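Local coordinates for putative hemin transport system, substrate-binding protein (Burkholderia cenocepacia J2315, PDB 5GIZ), which binds heme in the periplasm and probably hands it to an inner-membrane ABC transporter for import into the cell, at residues P49-G61 and A72-Q84. Residues are numbered along the deposited sequence; the frame is centred on the assembly and turned at random.
Sequences PKVGYQRALSAEG and ASAEAGPPTAIAQ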
loop_
_atom_site.group_PDB
_atom_site.type_symbol
_atom_site.label_atom_id
_atom_site.label_comp_id
_atom_site.label_asym_id
_atom_site.label_seq_id
_atom_site.Cartn_x
_atom_site.Cartn_y
_atom_site.Cartn_z
ATOM N N PRO A 49 7.517 14.626 -11.840
ATOM C CA PRO A 49 6.796 14.296 -13.071
ATOM C C PRO A 49 6.467 12.797 -13.116
ATOM O O PRO A 49 7.287 11.952 -12.680
ATOM C CB PRO A 49 7.772 14.690 -14.173
ATOM C CG PRO A 49 8.660 15.714 -13.548
ATOM C CD PRO A 49 8.769 15.347 -12.097
ATOM N N LYS A 50 5.304 12.448 -13.647
ATOM C CA LYS A 50 4.849 11.074 -13.633
ATOM C C LYS A 50 4.852 10.532 -15.039
ATOM O O LYS A 50 4.539 11.268 -16.011
ATOM C CB LYS A 50 3.449 10.928 -13.001
ATOM C CG LYS A 50 3.336 11.548 -11.613
ATOM C CD LYS A 50 4.365 10.948 -10.701
ATOM C CE LYS A 50 4.053 11.135 -9.222
ATOM N NZ LYS A 50 4.094 12.485 -8.688
ATOM N N VAL A 51 5.168 9.239 -15.135
ATOM C CA VAL A 51 5.306 8.557 -16.416
ATOM C C VAL A 51 4.372 7.376 -16.588
ATOM O O VAL A 51 4.705 6.363 -17.204
ATOM C CB VAL A 51 6.782 8.213 -16.702
ATOM C CG1 VAL A 51 7.551 9.507 -16.935
ATOM C CG2 VAL A 51 7.338 7.317 -15.614
ATOM N N GLY A 52 3.160 7.537 -16.105
ATOM C CA GLY A 52 2.108 6.584 -16.286
ATOM C C GLY A 52 1.708 5.937 -14.999
ATOM O O GLY A 52 2.383 6.113 -13.951
ATOM N N TYR A 53 0.569 5.260 -15.047
ATOM C CA TYR A 53 0.195 4.402 -13.918
ATOM C C TYR A 53 1.192 3.244 -13.864
ATOM O O TYR A 53 1.747 2.845 -14.871
ATOM C CB TYR A 53 -1.262 3.887 -13.998
ATOM C CG TYR A 53 -1.629 2.837 -12.943
ATOM C CD1 TYR A 53 -1.675 3.164 -11.581
ATOM C CD2 TYR A 53 -1.939 1.509 -13.314
ATOM C CE1 TYR A 53 -2.000 2.222 -10.631
ATOM C CE2 TYR A 53 -2.258 0.563 -12.357
ATOM C CZ TYR A 53 -2.300 0.925 -11.017
ATOM O OH TYR A 53 -2.631 -0.007 -10.047
ATOM N N GLN A 54 1.429 2.724 -12.660
ATOM C CA GLN A 54 2.496 1.732 -12.442
ATOM C C GLN A 54 2.397 0.490 -13.326
ATOM O O GLN A 54 3.437 0.017 -13.732
ATOM C CB GLN A 54 2.708 1.381 -10.956
ATOM C CG GLN A 54 2.109 0.122 -10.445
ATOM C CD GLN A 54 2.163 0.003 -8.936
ATOM O OE1 GLN A 54 1.135 -0.038 -8.303
ATOM N NE2 GLN A 54 3.344 -0.081 -8.374
ATOM N N ARG A 55 1.181 0.066 -13.689
ATOM C CA ARG A 55 0.958 -1.070 -14.611
ATOM C C ARG A 55 0.824 -0.680 -16.083
ATOM O O ARG A 55 0.628 -1.542 -16.954
ATOM C CB ARG A 55 -0.329 -1.805 -14.240
ATOM C CG ARG A 55 -0.385 -2.356 -12.839
ATOM C CD ARG A 55 -1.373 -3.516 -12.777
ATOM N NE ARG A 55 -0.747 -4.767 -13.208
ATOM C CZ ARG A 55 -1.162 -5.574 -14.191
ATOM N NH1 ARG A 55 -2.266 -5.325 -14.898
ATOM N NH2 ARG A 55 -0.460 -6.667 -14.455
ATOM N N ALA A 56 0.907 0.607 -16.384
ATOM C CA ALA A 56 0.739 1.111 -17.749
ATOM C C ALA A 56 1.768 2.211 -18.011
ATOM O O ALA A 56 1.436 3.303 -18.390
ATOM C CB ALA A 56 -0.686 1.619 -17.962
ATOM N N LEU A 57 3.038 1.885 -17.816
ATOM C CA LEU A 57 4.112 2.881 -17.902
ATOM C C LEU A 57 4.333 3.315 -19.329
ATOM O O LEU A 57 4.208 2.493 -20.251
ATOM C CB LEU A 57 5.402 2.324 -17.315
ATOM C CG LEU A 57 5.441 2.050 -15.818
ATOM C CD1 LEU A 57 6.680 1.340 -15.393
ATOM C CD2 LEU A 57 5.326 3.336 -15.030
ATOM N N SER A 58 4.678 4.591 -19.532
ATOM C CA SER A 58 5.184 5.057 -20.802
ATOM C C SER A 58 6.700 4.946 -20.817
ATOM O O SER A 58 7.399 5.735 -20.165
ATOM C CB SER A 58 4.800 6.507 -21.047
ATOM O OG SER A 58 5.460 7.039 -22.194
ATOM N N ALA A 59 7.215 3.972 -21.574
ATOM C CA ALA A 59 8.637 3.802 -21.619
ATOM C C ALA A 59 9.319 5.044 -22.212
ATOM O O ALA A 59 10.353 5.488 -21.710
ATOM C CB ALA A 59 9.010 2.551 -22.386
ATOM N N GLU A 60 8.732 5.608 -23.270
ATOM C CA GLU A 60 9.263 6.796 -23.884
ATOM C C GLU A 60 9.269 7.978 -22.933
ATOM O O GLU A 60 10.238 8.721 -22.874
ATOM C CB GLU A 60 8.424 7.209 -25.101
ATOM C CG GLU A 60 8.242 6.115 -26.108
ATOM C CD GLU A 60 6.862 5.485 -26.006
ATOM O OE1 GLU A 60 6.037 5.798 -26.910
ATOM O OE2 GLU A 60 6.577 4.708 -25.053
ATOM N N GLY A 61 8.176 8.147 -22.201
ATOM C CA GLY A 61 8.100 9.216 -21.208
ATOM C C GLY A 61 9.124 9.060 -20.123
ATOM O O GLY A 61 9.819 10.012 -19.729
ATOM N N ALA A 72 11.966 -0.367 -9.253
ATOM C CA ALA A 72 10.655 -0.787 -9.682
ATOM C C ALA A 72 10.010 -1.781 -8.772
ATOM O O ALA A 72 10.625 -2.792 -8.373
ATOM C CB ALA A 72 10.737 -1.387 -11.087
ATOM N N SER A 73 8.763 -1.514 -8.453
ATOM C CA SER A 73 8.011 -2.427 -7.606
ATOM C C SER A 73 7.687 -3.655 -8.433
ATOM O O SER A 73 7.744 -3.653 -9.687
ATOM C CB SER A 73 6.741 -1.751 -7.144
ATOM O OG SER A 73 5.936 -1.590 -8.267
ATOM N N ALA A 74 7.210 -4.659 -7.707
ATOM C CA ALA A 74 6.760 -5.911 -8.307
ATOM C C ALA A 74 5.647 -5.680 -9.332
ATOM O O ALA A 74 5.531 -6.413 -10.291
ATOM C CB ALA A 74 6.282 -6.851 -7.191
ATOM N N GLU A 75 4.859 -4.641 -9.124
ATOM C CA GLU A 75 3.692 -4.327 -9.949
ATOM C C GLU A 75 4.015 -3.526 -11.240
ATOM O O GLU A 75 3.178 -3.395 -12.161
ATOM C CB GLU A 75 2.675 -3.604 -9.042
ATOM C CG GLU A 75 2.210 -4.448 -7.831
ATOM C CD GLU A 75 2.928 -4.192 -6.481
ATOM O OE1 GLU A 75 4.009 -3.583 -6.415
ATOM O OE2 GLU A 75 2.399 -4.630 -5.429
ATOM N N ALA A 76 5.239 -3.006 -11.350
ATOM C CA ALA A 76 5.625 -2.160 -12.494
ATOM C C ALA A 76 5.538 -2.893 -13.844
ATOM O O ALA A 76 6.012 -3.996 -13.965
ATOM C CB ALA A 76 7.034 -1.636 -12.276
ATOM N N GLY A 77 4.917 -2.268 -14.829
ATOM C CA GLY A 77 4.705 -2.858 -16.137
ATOM C C GLY A 77 4.091 -1.900 -17.128
ATOM O O GLY A 77 3.955 -0.716 -16.845
ATOM N N PRO A 78 3.721 -2.383 -18.327
ATOM C CA PRO A 78 3.694 -3.797 -18.665
ATOM C C PRO A 78 5.074 -4.302 -19.008
ATOM O O PRO A 78 6.014 -3.524 -19.135
ATOM C CB PRO A 78 2.779 -3.830 -19.898
ATOM C CG PRO A 78 3.010 -2.548 -20.559
ATOM C CD PRO A 78 3.220 -1.549 -19.433
ATOM N N PRO A 79 5.207 -5.618 -19.183
ATOM C CA PRO A 79 6.519 -6.137 -19.519
ATOM C C PRO A 79 7.215 -5.507 -20.745
ATOM O O PRO A 79 8.433 -5.364 -20.724
ATOM C CB PRO A 79 6.244 -7.641 -19.706
ATOM C CG PRO A 79 5.184 -7.916 -18.703
ATOM C CD PRO A 79 4.303 -6.679 -18.685
ATOM N N THR A 80 6.486 -5.152 -21.816
ATOM C CA THR A 80 7.100 -4.536 -22.973
ATOM C C THR A 80 7.716 -3.169 -22.638
ATOM O O THR A 80 8.729 -2.788 -23.223
ATOM C CB THR A 80 6.078 -4.346 -24.113
ATOM O OG1 THR A 80 4.838 -3.888 -23.561
ATOM C CG2 THR A 80 5.843 -5.652 -24.836
ATOM N N ALA A 81 7.088 -2.432 -21.729
ATOM C CA ALA A 81 7.614 -1.112 -21.325
ATOM C C ALA A 81 8.923 -1.303 -20.518
ATOM O O ALA A 81 9.958 -0.702 -20.820
ATOM C CB ALA A 81 6.572 -0.311 -20.551
ATOM N N ILE A 82 8.917 -2.216 -19.566
ATOM C CA ILE A 82 10.137 -2.492 -18.797
ATOM C C ILE A 82 11.248 -2.942 -19.737
ATOM O O ILE A 82 12.422 -2.555 -19.619
ATOM C CB ILE A 82 9.895 -3.549 -17.698
ATOM C CG1 ILE A 82 8.915 -3.058 -16.644
ATOM C CG2 ILE A 82 11.205 -3.929 -17.030
ATOM C CD1 ILE A 82 9.381 -1.826 -15.872
ATOM N N ALA A 83 10.897 -3.799 -20.681
ATOM C CA ALA A 83 11.895 -4.291 -21.592
ATOM C C ALA A 83 12.494 -3.155 -22.447
ATOM O O ALA A 83 13.702 -3.158 -22.714
ATOM C CB ALA A 83 11.284 -5.369 -22.461
ATOM N N GLN A 84 11.659 -2.222 -22.909
ATOM C CA GLN A 84 12.146 -1.083 -23.679
ATOM C C GLN A 84 13.122 -0.223 -22.848
ATOM O O GLN A 84 14.129 0.271 -23.373
ATOM C CB GLN A 84 10.986 -0.223 -24.205
ATOM C CG GLN A 84 11.428 0.854 -25.179
ATOM C CD GLN A 84 10.278 1.680 -25.762
ATOM O OE1 GLN A 84 9.108 1.283 -25.705
ATOM N NE2 GLN A 84 10.615 2.846 -26.310
HETATM O O HOH W 1 3.651 -0.741 -6.075
#
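Gly77 bonds through both halves of its backbone to 49-61: its N donates to Gln54 O at 2.9 Å, and its carbonyl O receives Leu57 N on a lone pair, with an N-H...O angle of 166°. Gln54 O takes a second, weaker approach from Ala76 CA, a CA-H...O contact. The two bonds hold the type I turn Tyr53-Ala56 from Gln54, within it, and from Leu57, just after it; the almost fully extended backbone of Gly77 lets its N and O both reach 49-61, and Arg55 CA lies 4.4 Å from Gly77 CA. Pro78 follows through a cis peptide bond; its ring, lacking an N-H, lays CD against Arg55 O, and the residue occupies the N-cap position just before helix 79-87. The turn carries part of the heme site in the N-terminal lobe of this periplasmic binding protein: Tyr53 is an axial ligand of heme iron, while Gln54 and Arg55 also bind heme, though this chain is in the apo form. Gln54, its chain extended beyond CG, runs alongside Glu75 in the same direction; its amide lies against Glu75 CB, CD to CB 3.6 Å, and is turned 31° from the carboxylate plane. NE2 reaches to 3.0 Å from Ser73 OG. Beyond the turn, small and branched apolar groups close the seam. Leu57 sends CD1 to Ile82 CD1, 4.2 Å away, and to Ala76 CB, while Ile11 of strand 6-11 touches both Leu57 and Ala76. Ala59 and Ala81, whose CB atoms point across the seam and meet at 4.2 Å, are small enough to bring the two helix starts together. Gln84, its CG anti to the backbone N (chi1 -171°), stretches over the Ala59 methyl to bring NE2 near Glu60 CG, while Ser58, at the N-cap of helix 59-64, accepts from Gly61 N with OG.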